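Long-range contacts in phosphoenolpyruvate-protein phosphotransferase (Acinetobacter sp., PDB 3CI6), which probably transfers the phosphoryl group of phosphoenolpyruvate to a histidine of a carrier protein, and is represented here by its GAF domain: residues D30-Q35 / C45-L50; Q55-M60 / L75-G80; E89-L94 / G119-Y124; N115-V120 / V131-N136. All blocks are in the same frame, centred on the assembly; numbering follows the deposited sequence. Where two conformers were deposited one is given.

Overall arrangement
All four contacts belong to one GAF domain and meet on its antiparallel sheet, whose strand order is 74-76, 56-63, 44-51, 127-136, 116-124, 92-94. Interaction 1 seats helix 25-40 on strand 44-51, one of the two middle strands. Interaction 2 pairs strands at one margin of the sheet and interaction 3 at the other, their centres about 14 Å apart. Interaction 4, the hairpin next to interaction 3, shares Gly119 and Val120 with it, centre to centre about 9 Å. Interaction 1 closes before interaction 2 opens, and interactions 3 and 4 follow along the chain. Strand 44-51 bonds to 56-63 on one side and 127-136 on the other, so one continuous sheet joins both marginal contacts and carries helix 25-40.

Interaction 1: residues D30-Q35 / C45-L50; sequences DIMVNQ and CSIYLL
Val33, in segment 30-35 of helix 25-40, rests on Cys45 near the start of strand 44-51, its CB 3.4 Å from Cys45 O and 4.0 Å from Cys45 SG. One methyl reaches further along the strand: Val33 CG1, on the side of CB opposite the carbonyl carbon (chi1 -61°), comes within 3.9 Å of Ile47 CG2, and the two side chains cross at about a right angle. From the strand, Cys45 SG extends anti to its backbone N (chi1 179°) and approaches Val33 CA at 3.8 Å, so the thiol touches the helix backbone as well as the valine branch. No hydrogen bond joins the segments, and apolar fit does the work. This is a helix laid on the sheet of a GAF domain: the axes of the two short segments approach to 7.4 Å with their directions 148° apart, and the nearest CA atoms are those of Val33 and Cys45. Further out, Leu132 of the adjoining strand 127-136 touches selenomethionine Met32, Cys45 and Ile47, while Ile19 of helix 7-20 packs on Met32. On the other face of the strand, Ser46 OG is hydrogen-bonded to Ser62 OG.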
loop_
_atom_site.group_PDB
_atom_site.type_symbol
_atom_site.label_atom_id
_atom_site.label_comp_id
_atom_site.label_asym_id
_atom_site.label_seq_id
_atom_site.Cartn_x
_atom_site.Cartn_y
_atom_site.Cartn_z
ATOM N N ASP B 30 11.232 4.074 8.666
ATOM C CA ASP B 30 11.275 4.588 10.027
ATOM C C ASP B 30 9.884 5.018 10.453
ATOM O O ASP B 30 9.428 4.735 11.582
ATOM C CB ASP B 30 12.268 5.754 10.103
ATOM C CG ASP B 30 12.398 6.361 11.492
ATOM O OD1 ASP B 30 12.739 5.608 12.427
ATOM O OD2 ASP B 30 12.248 7.609 11.579
ATOM N N ILE B 31 9.186 5.732 9.562
ATOM C CA ILE B 31 7.806 6.147 9.858
ATOM C C ILE B 31 6.950 4.937 10.094
ATOM O O ILE B 31 6.182 4.880 11.054
ATOM C CB ILE B 31 7.228 6.957 8.690
ATOM C CG1 ILE B 31 7.882 8.325 8.641
ATOM C CG2 ILE B 31 5.748 7.159 8.857
ATOM C CD1 ILE B 31 7.773 8.993 7.225
HETATM N N MSE B 32 7.060 3.939 9.225
HETATM C CA MSE B 32 6.178 2.785 9.379
HETATM C C MSE B 32 6.395 2.046 10.699
HETATM O O MSE B 32 5.430 1.748 11.400
HETATM C CB MSE B 32 6.310 1.800 8.238
HETATM C CG MSE B 32 5.233 0.736 8.293
HETATM SE SE MSE B 32 5.405 -0.392 6.786
HETATM C CE MSE B 32 7.246 -1.022 7.144
ATOM N N VAL B 33 7.633 1.732 11.049
ATOM C CA VAL B 33 7.830 0.929 12.296
ATOM C C VAL B 33 7.385 1.695 13.531
ATOM O O VAL B 33 6.809 1.130 14.473
ATOM C CB VAL B 33 9.255 0.343 12.459
ATOM C CG1 VAL B 33 9.551 -0.592 11.299
ATOM C CG2 VAL B 33 10.289 1.415 12.649
ATOM N N ASN B 34 7.648 2.990 13.582
ATOM C CA ASN B 34 7.300 3.778 14.765
ATOM C C ASN B 34 5.798 3.986 14.845
ATOM O O ASN B 34 5.209 3.880 15.915
ATOM C CB ASN B 34 8.067 5.083 14.738
ATOM C CG ASN B 34 9.488 4.887 15.203
ATOM O OD1 ASN B 34 9.733 4.756 16.417
ATOM N ND2 ASN B 34 10.420 4.765 14.267
ATOM N N GLN B 35 5.178 4.285 13.706
ATOM C CA GLN B 35 3.737 4.462 13.703
ATOM C C GLN B 35 2.936 3.194 13.944
ATOM O O GLN B 35 1.938 3.247 14.667
ATOM C CB GLN B 35 3.245 5.181 12.450
ATOM C CG GLN B 35 3.812 6.559 12.265
ATOM C CD GLN B 35 3.350 7.570 13.258
ATOM O OE1 GLN B 35 2.706 7.237 14.268
ATOM N NE2 GLN B 35 3.617 8.832 12.973
ATOM N N CYS B 45 8.444 -3.223 16.755
ATOM C CA CYS B 45 8.100 -3.387 15.351
ATOM C C CYS B 45 9.355 -3.143 14.532
ATOM O O CYS B 45 9.977 -2.102 14.672
ATOM C CB CYS B 45 7.029 -2.415 14.963
ATOM S SG CYS B 45 6.569 -2.563 13.180
ATOM N N SER B 46 9.706 -4.112 13.708
ATOM C CA SER B 46 10.906 -4.033 12.891
ATOM C C SER B 46 10.611 -4.430 11.473
ATOM O O SER B 46 9.698 -5.207 11.214
ATOM C CB SER B 46 11.962 -4.986 13.416
ATOM O OG SER B 46 12.222 -4.833 14.791
ATOM N N ILE B 47 11.460 -3.972 10.559
ATOM C CA ILE B 47 11.338 -4.387 9.173
ATOM C C ILE B 47 12.684 -4.864 8.666
ATOM O O ILE B 47 13.734 -4.237 8.892
ATOM C CB ILE B 47 10.755 -3.282 8.280
ATOM C CG1 ILE B 47 10.515 -3.791 6.858
ATOM C CG2 ILE B 47 11.629 -2.043 8.311
ATOM C CD1 ILE B 47 9.633 -4.927 6.776
ATOM N N TYR B 48 12.648 -6.053 8.085
ATOM C CA TYR B 48 13.813 -6.686 7.485
ATOM C C TYR B 48 13.597 -6.678 5.991
ATOM O O TYR B 48 12.575 -7.187 5.478
ATOM C CB TYR B 48 13.943 -8.155 8.002
ATOM C CG TYR B 48 14.206 -8.276 9.458
ATOM C CD1 TYR B 48 13.143 -8.264 10.335
ATOM C CD2 TYR B 48 15.495 -8.402 9.988
ATOM C CE1 TYR B 48 13.323 -8.352 11.700
ATOM C CE2 TYR B 48 15.659 -8.482 11.356
ATOM C CZ TYR B 48 14.566 -8.456 12.187
ATOM O OH TYR B 48 14.675 -8.522 13.595
ATOM N N LEU B 49 14.556 -6.175 5.233
ATOM C CA LEU B 49 14.423 -6.162 3.782
ATOM C C LEU B 49 15.308 -7.212 3.153
ATOM O O LEU B 49 16.436 -7.472 3.618
ATOM C CB LEU B 49 14.777 -4.794 3.182
ATOM C CG LEU B 49 13.822 -3.662 3.552
ATOM C CD1 LEU B 49 14.187 -2.464 2.668
ATOM C CD2 LEU B 49 12.360 -4.104 3.401
ATOM N N LEU B 50 14.812 -7.876 2.131
ATOM C CA LEU B 50 15.614 -8.856 1.421
ATOM C C LEU B 50 16.685 -8.125 0.596
ATOM O O LEU B 50 16.352 -7.351 -0.295
ATOM C CB LEU B 50 14.689 -9.746 0.567
ATOM C CG LEU B 50 15.181 -11.167 0.261
ATOM C CD1 LEU B 50 14.101 -12.006 -0.439
ATOM C CD2 LEU B 50 16.468 -11.064 -0.556
#

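Interaction 2: residues Q55-M60 / L75-G80; sequences QRYLLM and LQLSEG. With P4G (1-ethoxy-2-(2-ethoxyethoxy)ethane), chain F.
The Tyr57 ring carries Leu77 CD2 over one face, the methyl 3.9 Å from the ring centroid and 22° off the normal, a CH-pi contact displaced toward the CD2–CE2 rim. Gln76 O lies at the ring edge, near its plane, and a water is in plane at the same ring's rim, accepting from Tyr57 OH at 2.8 Å. The second flat group, the Arg56 guanidinium, has Leu58 CD1 over the centre of one face, and its NE forms a salt bridge with Asp51. Leu77 divides its branches: CD2 goes to the ring, whereas CD1 meets Gln55 OE1 at 3.4 Å, in an amide whose NE2 is hydrogen-bonded to Glu52 O. Another water bridges Gln76 OE1 and Leu77 N; its very short approach to Gln55 O is doubtful. Between the backbones, Tyr57 N donates to Leu75 O at 2.8 Å (162°), and Leu75 N returns a bond of 2.9 Å to Tyr57 O. Past Leu75, a type I turn runs from Gln76 to Glu79, where Gln76 N is bound by the anti lone pair of Glu79 OE1. Leu58 CD2 touches the bound polyether at C3 (3.6 Å). The arrangement is an antiparallel beta hairpin at the margin of the GAF sheet, with Gln55 and Arg56 opposite Asp51 in a G1 bulge at the start of strand 56-63.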
loop_
_atom_site.group_PDB
_atom_site.type_symbol
_atom_site.label_atom_id
_atom_site.label_comp_id
_atom_site.label_asym_id
_atom_site.label_seq_id
_atom_site.Cartn_x
_atom_site.Cartn_y
_atom_site.Cartn_z
ATOM N N GLN B 55 22.170 -11.968 -0.344
ATOM C CA GLN B 55 21.309 -13.127 -0.117
ATOM C C GLN B 55 20.937 -13.313 1.352
ATOM O O GLN B 55 21.238 -14.344 1.986
ATOM C CB GLN B 55 21.961 -14.385 -0.690
ATOM C CG GLN B 55 21.922 -14.369 -2.228
ATOM C CD GLN B 55 20.506 -14.407 -2.794
ATOM O OE1 GLN B 55 19.783 -15.388 -2.605
ATOM N NE2 GLN B 55 20.092 -13.333 -3.462
ATOM N N ARG B 56 20.353 -12.269 1.917
ATOM C CA ARG B 56 20.026 -12.268 3.310
ATOM C C ARG B 56 18.919 -11.247 3.529
ATOM O O ARG B 56 18.695 -10.374 2.697
ATOM C CB ARG B 56 21.243 -11.847 4.146
ATOM C CG ARG B 56 21.677 -10.422 3.863
ATOM C CD ARG B 56 22.870 -9.915 4.652
ATOM N NE ARG B 56 23.126 -8.507 4.324
ATOM C CZ ARG B 56 24.044 -7.758 4.936
ATOM N NH1 ARG B 56 24.249 -6.492 4.561
ATOM N NH2 ARG B 56 24.756 -8.278 5.930
ATOM N N TYR B 57 18.274 -11.325 4.677
ATOM C CA TYR B 57 17.383 -10.249 5.148
ATOM C C TYR B 57 18.181 -9.339 6.055
ATOM O O TYR B 57 18.880 -9.843 6.960
ATOM C CB TYR B 57 16.191 -10.814 5.908
ATOM C CG TYR B 57 15.211 -11.614 5.063
ATOM C CD1 TYR B 57 14.308 -10.987 4.242
ATOM C CD2 TYR B 57 15.159 -12.996 5.147
ATOM C CE1 TYR B 57 13.414 -11.703 3.473
ATOM C CE2 TYR B 57 14.251 -13.708 4.393
ATOM C CZ TYR B 57 13.371 -13.054 3.578
ATOM O OH TYR B 57 12.466 -13.752 2.811
ATOM N N LEU B 58 18.091 -8.041 5.870
ATOM C CA LEU B 58 18.806 -7.086 6.708
ATOM C C LEU B 58 17.823 -6.246 7.497
ATOM O O LEU B 58 16.864 -5.727 6.941
ATOM C CB LEU B 58 19.685 -6.164 5.854
ATOM C CG LEU B 58 20.594 -5.164 6.564
ATOM C CD1 LEU B 58 21.658 -5.891 7.426
ATOM C CD2 LEU B 58 21.216 -4.231 5.528
ATOM N N LEU B 59 18.081 -6.080 8.804
ATOM C CA LEU B 59 17.251 -5.218 9.630
ATOM C C LEU B 59 17.454 -3.783 9.182
ATOM O O LEU B 59 18.590 -3.292 9.189
ATOM C CB LEU B 59 17.667 -5.368 11.092
ATOM C CG LEU B 59 16.931 -4.480 12.069
ATOM C CD1 LEU B 59 15.432 -4.732 12.138
ATOM C CD2 LEU B 59 17.566 -4.669 13.456
HETATM N N MSE B 60 16.395 -3.141 8.713
HETATM C CA MSE B 60 16.488 -1.756 8.184
HETATM C C MSE B 60 15.843 -0.651 8.983
HETATM O O MSE B 60 16.164 0.547 8.797
HETATM C CB MSE B 60 15.937 -1.709 6.754
HETATM C CG MSE B 60 16.619 -2.629 5.817
HETATM SE SE MSE B 60 18.254 -1.861 5.236
HETATM C CE MSE B 60 17.563 -0.364 4.137
ATOM N N LEU B 75 19.738 -12.028 8.599
ATOM C CA LEU B 75 19.240 -13.387 8.661
ATOM C C LEU B 75 19.377 -14.050 7.311
ATOM O O LEU B 75 19.136 -13.419 6.284
ATOM C CB LEU B 75 17.754 -13.399 9.046
ATOM C CG LEU B 75 17.401 -12.783 10.403
ATOM C CD1 LEU B 75 15.948 -12.411 10.593
ATOM C CD2 LEU B 75 17.849 -13.775 11.481
ATOM N N GLN B 76 19.726 -15.334 7.280
ATOM C CA GLN B 76 19.720 -16.008 5.998
ATOM C C GLN B 76 18.284 -16.221 5.518
ATOM O O GLN B 76 17.331 -16.136 6.282
ATOM C CB GLN B 76 20.437 -17.341 6.064
ATOM C CG GLN B 76 21.906 -17.208 6.454
ATOM C CD GLN B 76 22.709 -16.404 5.438
ATOM O OE1 GLN B 76 22.896 -16.827 4.290
ATOM N NE2 GLN B 76 23.198 -15.241 5.865
ATOM N N LEU B 77 18.135 -16.482 4.230
ATOM C CA LEU B 77 16.826 -16.500 3.599
ATOM C C LEU B 77 15.905 -17.607 4.126
ATOM O O LEU B 77 14.706 -17.439 4.141
ATOM C CB LEU B 77 16.974 -16.575 2.082
ATOM C CG LEU B 77 17.561 -15.306 1.464
ATOM C CD1 LEU B 77 17.565 -15.478 -0.030
ATOM C CD2 LEU B 77 16.799 -14.034 1.836
ATOM N N SER B 78 16.476 -18.699 4.598
ATOM C CA SER B 78 15.670 -19.790 5.153
ATOM C C SER B 78 15.696 -19.823 6.668
ATOM O O SER B 78 15.316 -20.827 7.274
ATOM C CB SER B 78 16.191 -21.120 4.607
ATOM O OG SER B 78 17.549 -21.327 4.971
ATOM N N GLU B 79 16.125 -18.728 7.300
ATOM C CA GLU B 79 16.470 -18.762 8.715
ATOM C C GLU B 79 15.320 -18.357 9.605
ATOM O O GLU B 79 14.866 -17.204 9.560
ATOM C CB GLU B 79 17.682 -17.862 8.993
ATOM C CG GLU B 79 18.148 -17.905 10.422
ATOM C CD GLU B 79 19.474 -17.195 10.662
ATOM O OE1 GLU B 79 20.062 -16.633 9.719
ATOM O OE2 GLU B 79 19.976 -17.263 11.814
ATOM N N GLY B 80 14.886 -19.304 10.446
ATOM C CA GLY B 80 13.985 -18.983 11.525
ATOM C C GLY B 80 12.593 -18.543 11.085
ATOM O O GLY B 80 12.163 -18.805 9.959
HETATM C C8 P4G F . 18.699 -0.439 -2.574
HETATM C C7 P4G F . 17.344 -0.154 -1.954
HETATM O O4 P4G F . 16.762 -1.375 -1.535
HETATM C C6 P4G F . 17.550 -1.912 -0.507
HETATM C C5 P4G F . 17.083 -3.150 0.205
HETATM O O3 P4G F . 18.071 -3.804 1.061
HETATM C C4 P4G F . 19.256 -3.088 1.235
HETATM C C3 P4G F . 20.105 -3.909 2.121
HETATM O O2 P4G F . 21.434 -3.435 1.976
HETATM C C2 P4G F . 21.573 -2.144 2.533
HETATM C C1 P4G F . 22.714 -1.505 1.749
HETATM O O HOH W 1 20.667 -16.742 2.550
HETATM O O HOH W 2 12.684 -16.500 3.078
#

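Interaction 3: residues E89-L94 / G119-Y124; sequences EEIVNL and GVPVMY
Val92 and Gly119 exchange two backbone hydrogen bonds, Val92 N to Gly119 O and Gly119 N to Val92 O, each 2.9 Å and fairly straight at 163° and 172°. They make one antiparallel hydrogen-bonded pair. Just before this pair, Ile91 CA makes a CA-H...O contact of 3.3 Å with the same Gly119 O, so that oxygen is approached by two neighbouring residues. The pairing attaches the short strand 92-94 to strand 116-124 at the margin of the GAF-domain sheet, and Glu89, with positive phi, is the first residue to leave the preceding helix 80-88. Apolar contacts follow. Ile91 CG1 meets both Val120 CG1 and Pro121 CD at 4.2 Å, the isoleucine and Val120 side by side and pointing the same way. Van der Waals contacts to oxygens complete the set: Pro121 CD lies 3.7 Å from Glu90 O, and at the far end the selenomethionine Met123, in the conformer given, bends at chi2 and chi3 to bring its CE 3.6 Å from Glu89 OE1, crossing the extended glutamate at about a right angle. Val85 of helix 80-88 touches both Val92 and Pro121, and Arg13 of the second subunit packs against Ile91.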
loop_
_atom_site.group_PDB
_atom_site.type_symbol
_atom_site.label_atom_id
_atom_site.label_comp_id
_atom_site.label_asym_id
_atom_site.label_seq_id
_atom_site.Cartn_x
_atom_site.Cartn_y
_atom_site.Cartn_z
ATOM N N GLU B 89 5.402 -17.037 2.180
ATOM C CA GLU B 89 4.664 -15.880 1.654
ATOM C C GLU B 89 3.311 -15.726 2.342
ATOM O O GLU B 89 2.307 -15.398 1.687
ATOM C CB GLU B 89 4.502 -15.974 0.122
ATOM C CG GLU B 89 5.834 -16.213 -0.574
ATOM C CD GLU B 89 5.747 -16.350 -2.083
ATOM O OE1 GLU B 89 4.649 -16.215 -2.671
ATOM O OE2 GLU B 89 6.830 -16.597 -2.670
ATOM N N GLU B 90 3.292 -16.002 3.651
ATOM C CA GLU B 90 2.084 -16.029 4.501
ATOM C C GLU B 90 2.401 -15.263 5.793
ATOM O O GLU B 90 3.523 -15.292 6.259
ATOM C CB GLU B 90 1.702 -17.489 4.937
ATOM C CG GLU B 90 1.176 -18.434 3.868
ATOM C CD GLU B 90 1.212 -19.891 4.282
ATOM O OE1 GLU B 90 1.626 -20.195 5.415
ATOM O OE2 GLU B 90 0.819 -20.730 3.440
ATOM N N ILE B 91 1.366 -14.635 6.366
ATOM C CA ILE B 91 1.393 -14.165 7.735
ATOM C C ILE B 91 1.626 -15.351 8.680
ATOM O O ILE B 91 1.056 -16.441 8.450
ATOM C CB ILE B 91 0.094 -13.467 8.164
ATOM C CG1 ILE B 91 -0.050 -12.157 7.410
ATOM C CG2 ILE B 91 0.119 -13.236 9.679
ATOM C CD1 ILE B 91 -1.173 -11.293 7.955
ATOM N N VAL B 92 2.502 -15.137 9.655
ATOM C CA VAL B 92 2.711 -16.062 10.767
ATOM C C VAL B 92 2.405 -15.271 12.043
ATOM O O VAL B 92 3.172 -14.435 12.475
ATOM C CB VAL B 92 4.117 -16.618 10.806
ATOM C CG1 VAL B 92 4.297 -17.490 12.027
ATOM C CG2 VAL B 92 4.429 -17.406 9.553
ATOM N N ASN B 93 1.238 -15.557 12.623
ATOM C CA ASN B 93 0.722 -14.831 13.776
ATOM C C ASN B 93 0.671 -15.824 14.921
ATOM O O ASN B 93 -0.259 -16.645 14.999
ATOM C CB ASN B 93 -0.634 -14.240 13.465
ATOM C CG ASN B 93 -1.217 -13.450 14.623
ATOM O OD1 ASN B 93 -0.582 -13.344 15.690
ATOM N ND2 ASN B 93 -2.439 -12.905 14.425
ATOM N N LEU B 94 1.702 -15.788 15.762
ATOM C CA LEU B 94 1.879 -16.702 16.876
ATOM C C LEU B 94 1.601 -15.983 18.181
ATOM O O LEU B 94 2.369 -15.122 18.622
ATOM C CB LEU B 94 3.294 -17.243 16.922
ATOM C CG LEU B 94 3.634 -18.300 15.900
ATOM C CD1 LEU B 94 5.123 -18.639 16.094
ATOM C CD2 LEU B 94 2.740 -19.510 16.072
ATOM N N GLY B 119 4.535 -11.931 12.044
ATOM C CA GLY B 119 5.380 -11.638 10.855
ATOM C C GLY B 119 4.501 -11.555 9.623
ATOM O O GLY B 119 3.611 -12.416 9.440
ATOM N N VAL B 120 4.740 -10.530 8.800
ATOM C CA VAL B 120 3.899 -10.228 7.669
ATOM C C VAL B 120 4.817 -10.060 6.450
ATOM O O VAL B 120 5.794 -9.306 6.510
ATOM C CB VAL B 120 3.086 -8.943 7.900
ATOM C CG1 VAL B 120 2.183 -8.716 6.720
ATOM C CG2 VAL B 120 2.290 -9.053 9.184
ATOM N N PRO B 121 4.543 -10.793 5.377
ATOM C CA PRO B 121 5.440 -10.650 4.217
ATOM C C PRO B 121 5.163 -9.366 3.455
ATOM O O PRO B 121 4.009 -8.948 3.313
ATOM C CB PRO B 121 5.064 -11.827 3.370
ATOM C CG PRO B 121 3.654 -12.084 3.708
ATOM C CD PRO B 121 3.469 -11.756 5.132
ATOM N N VAL B 122 6.237 -8.766 2.932
ATOM C CA VAL B 122 6.154 -7.586 2.051
ATOM C C VAL B 122 6.384 -8.172 0.665
ATOM O O VAL B 122 7.476 -8.674 0.373
ATOM C CB VAL B 122 7.195 -6.511 2.425
ATOM C CG1 VAL B 122 6.970 -5.321 1.525
ATOM C CG2 VAL B 122 7.094 -6.118 3.898
HETATM N N MSE B 123 5.322 -8.150 -0.145
HETATM C CA MSE B 123 5.284 -8.778 -1.474
HETATM C C MSE B 123 5.035 -7.746 -2.573
HETATM O O MSE B 123 4.102 -6.967 -2.461
HETATM C CB MSE B 123 4.137 -9.777 -1.535
HETATM C CG MSE B 123 4.141 -10.857 -0.465
HETATM SE SE MSE B 123 5.642 -12.085 -0.518
HETATM C CE MSE B 123 5.305 -12.716 -2.364
ATOM N N TYR B 124 5.843 -7.775 -3.631
ATOM C CA TYR B 124 5.641 -6.939 -4.802
ATOM C C TYR B 124 5.750 -7.802 -6.043
ATOM O O TYR B 124 6.728 -8.465 -6.243
ATOM C CB TYR B 124 6.694 -5.842 -4.906
ATOM C CG TYR B 124 6.454 -4.901 -6.022
ATOM C CD1 TYR B 124 5.552 -3.840 -5.899
ATOM C CD2 TYR B 124 7.122 -5.057 -7.232
ATOM C CE1 TYR B 124 5.330 -2.983 -6.945
ATOM C CE2 TYR B 124 6.881 -4.193 -8.279
ATOM C CZ TYR B 124 6.014 -3.156 -8.117
ATOM O OH TYR B 124 5.824 -2.310 -9.193
#

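Interaction 4: residues N115-V120 / V131-N136; sequences NSFLGV and VLVVQN
Leu118 and Val134 sit directly across from each other in an antiparallel beta hairpin of the GAF sheet, with Leu118 CB 4.1 Å from Val134 CB. On the same face Val120 CG2 lies 4.4 Å from Leu132 CD2, and Leu150 and Cys154 of helix 144-167 both touch Leu132. The other face is held by Phe117, whose CG is anti to its backbone N (chi1 176°). That torsion carries the ring along the strand toward Val133, with Phe117 CE2 3.8 Å from Val133 CG1, and over Gly119, with Phe117 CE1 3.7 Å from Gly119 CA. Phe117 is next to helix 80-88 through Leu81. Between the faces the backbones bond in pairs: Leu118 with Val134 and Val120 with Leu132 are joined in both directions, Val134 N to Leu118 O being 2.8 Å at 170°. Toward Ser116 and Asn136 the pairing slackens, with Ser116 N to Asn136 O at 3.2 Å and a weak return bond. Polar groups collect here. Asn136 OD1 is taken by the backbone N of Asp43, and one water donates to Ser116 O while accepting from Gln135 NE2. A second water lies 2.7 Å from Ser116 OG and donates to Val134 O at 3.0 Å.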
loop_
_atom_site.group_PDB
_atom_site.type_symbol
_atom_site.label_atom_id
_atom_site.label_comp_id
_atom_site.label_asym_id
_atom_site.label_seq_id
_atom_site.Cartn_x
_atom_site.Cartn_y
_atom_site.Cartn_z
ATOM N N ASN B 115 7.703 -13.431 23.528
ATOM C CA ASN B 115 6.865 -14.612 23.439
ATOM C C ASN B 115 5.672 -14.470 22.531
ATOM O O ASN B 115 4.847 -15.368 22.464
ATOM C CB ASN B 115 6.413 -15.034 24.828
ATOM C CG ASN B 115 7.566 -15.579 25.653
ATOM O OD1 ASN B 115 8.380 -16.357 25.148
ATOM N ND2 ASN B 115 7.700 -15.091 26.859
ATOM N N SER B 116 5.567 -13.346 21.823
ATOM C CA SER B 116 4.605 -13.224 20.732
ATOM C C SER B 116 5.346 -12.770 19.469
ATOM O O SER B 116 6.282 -11.988 19.540
ATOM C CB SER B 116 3.499 -12.230 21.085
ATOM O OG SER B 116 3.934 -10.905 20.835
ATOM N N PHE B 117 4.918 -13.296 18.324
ATOM C CA PHE B 117 5.540 -12.994 17.043
ATOM C C PHE B 117 4.430 -12.856 16.011
ATOM O O PHE B 117 3.625 -13.754 15.848
ATOM C CB PHE B 117 6.442 -14.150 16.612
ATOM C CG PHE B 117 7.069 -13.975 15.253
ATOM C CD1 PHE B 117 6.418 -14.433 14.126
ATOM C CD2 PHE B 117 8.298 -13.356 15.086
ATOM C CE1 PHE B 117 6.972 -14.312 12.896
ATOM C CE2 PHE B 117 8.878 -13.222 13.828
ATOM C CZ PHE B 117 8.201 -13.670 12.733
ATOM N N LEU B 118 4.444 -11.747 15.303
ATOM C CA LEU B 118 3.533 -11.512 14.198
ATOM C C LEU B 118 4.354 -11.042 13.012
ATOM O O LEU B 118 4.883 -9.932 13.007
ATOM C CB LEU B 118 2.482 -10.475 14.593
ATOM C CG LEU B 118 1.589 -9.888 13.515
ATOM C CD1 LEU B 118 0.928 -10.929 12.641
ATOM C CD2 LEU B 118 0.509 -8.979 14.173
ATOM N N GLY B 119 4.535 -11.931 12.044
ATOM C CA GLY B 119 5.380 -11.638 10.855
ATOM C C GLY B 119 4.501 -11.555 9.623
ATOM O O GLY B 119 3.611 -12.416 9.440
ATOM N N VAL B 120 4.740 -10.530 8.800
ATOM C CA VAL B 120 3.899 -10.228 7.669
ATOM C C VAL B 120 4.817 -10.060 6.450
ATOM O O VAL B 120 5.794 -9.306 6.510
ATOM C CB VAL B 120 3.086 -8.943 7.900
ATOM C CG1 VAL B 120 2.183 -8.716 6.720
ATOM C CG2 VAL B 120 2.290 -9.053 9.184
ATOM N N VAL B 131 10.161 -8.625 5.279
ATOM C CA VAL B 131 9.270 -9.141 6.302
ATOM C C VAL B 131 9.162 -8.099 7.395
ATOM O O VAL B 131 10.141 -7.605 7.899
ATOM C CB VAL B 131 9.789 -10.470 6.888
ATOM C CG1 VAL B 131 8.859 -10.902 8.037
ATOM C CG2 VAL B 131 9.919 -11.542 5.793
ATOM N N LEU B 132 7.923 -7.786 7.759
ATOM C CA LEU B 132 7.635 -6.938 8.901
ATOM C C LEU B 132 7.379 -7.813 10.113
ATOM O O LEU B 132 6.655 -8.811 10.023
ATOM C CB LEU B 132 6.420 -6.086 8.597
ATOM C CG LEU B 132 6.092 -5.319 9.852
ATOM C CD1 LEU B 132 6.577 -3.988 9.718
ATOM C CD2 LEU B 132 4.680 -5.503 10.361
ATOM N N VAL B 133 8.001 -7.464 11.242
ATOM C CA VAL B 133 7.879 -8.249 12.457
ATOM C C VAL B 133 7.363 -7.380 13.593
ATOM O O VAL B 133 7.913 -6.316 13.854
ATOM C CB VAL B 133 9.233 -8.832 12.827
ATOM C CG1 VAL B 133 9.157 -9.495 14.171
ATOM C CG2 VAL B 133 9.735 -9.807 11.718
ATOM N N VAL B 134 6.318 -7.833 14.270
ATOM C CA VAL B 134 5.809 -7.249 15.499
ATOM C C VAL B 134 6.059 -8.266 16.603
ATOM O O VAL B 134 5.737 -9.465 16.461
ATOM C CB VAL B 134 4.321 -6.886 15.347
ATOM C CG1 VAL B 134 3.656 -6.718 16.679
ATOM C CG2 VAL B 134 4.152 -5.642 14.467
ATOM N N GLN B 135 6.688 -7.841 17.682
ATOM C CA GLN B 135 6.992 -8.735 18.808
ATOM C C GLN B 135 6.583 -8.098 20.117
ATOM O O GLN B 135 6.622 -6.879 20.259
ATOM C CB GLN B 135 8.478 -9.059 18.883
ATOM C CG GLN B 135 8.934 -9.952 17.745
ATOM C CD GLN B 135 10.437 -10.124 17.764
ATOM O OE1 GLN B 135 11.201 -9.165 17.554
ATOM N NE2 GLN B 135 10.877 -11.344 18.086
ATOM N N ASN B 136 6.215 -8.927 21.081
ATOM C CA ASN B 136 5.911 -8.476 22.416
ATOM C C ASN B 136 6.509 -9.449 23.411
ATOM O O ASN B 136 6.688 -10.639 23.123
ATOM C CB ASN B 136 4.414 -8.373 22.602
ATOM C CG ASN B 136 3.844 -7.340 21.734
ATOM O OD1 ASN B 136 3.818 -6.167 22.122
ATOM N ND2 ASN B 136 3.426 -7.734 20.525
HETATM O O HOH W 3 3.505 -10.171 18.265
HETATM O O HOH W 4 9.054 -13.187 18.924
#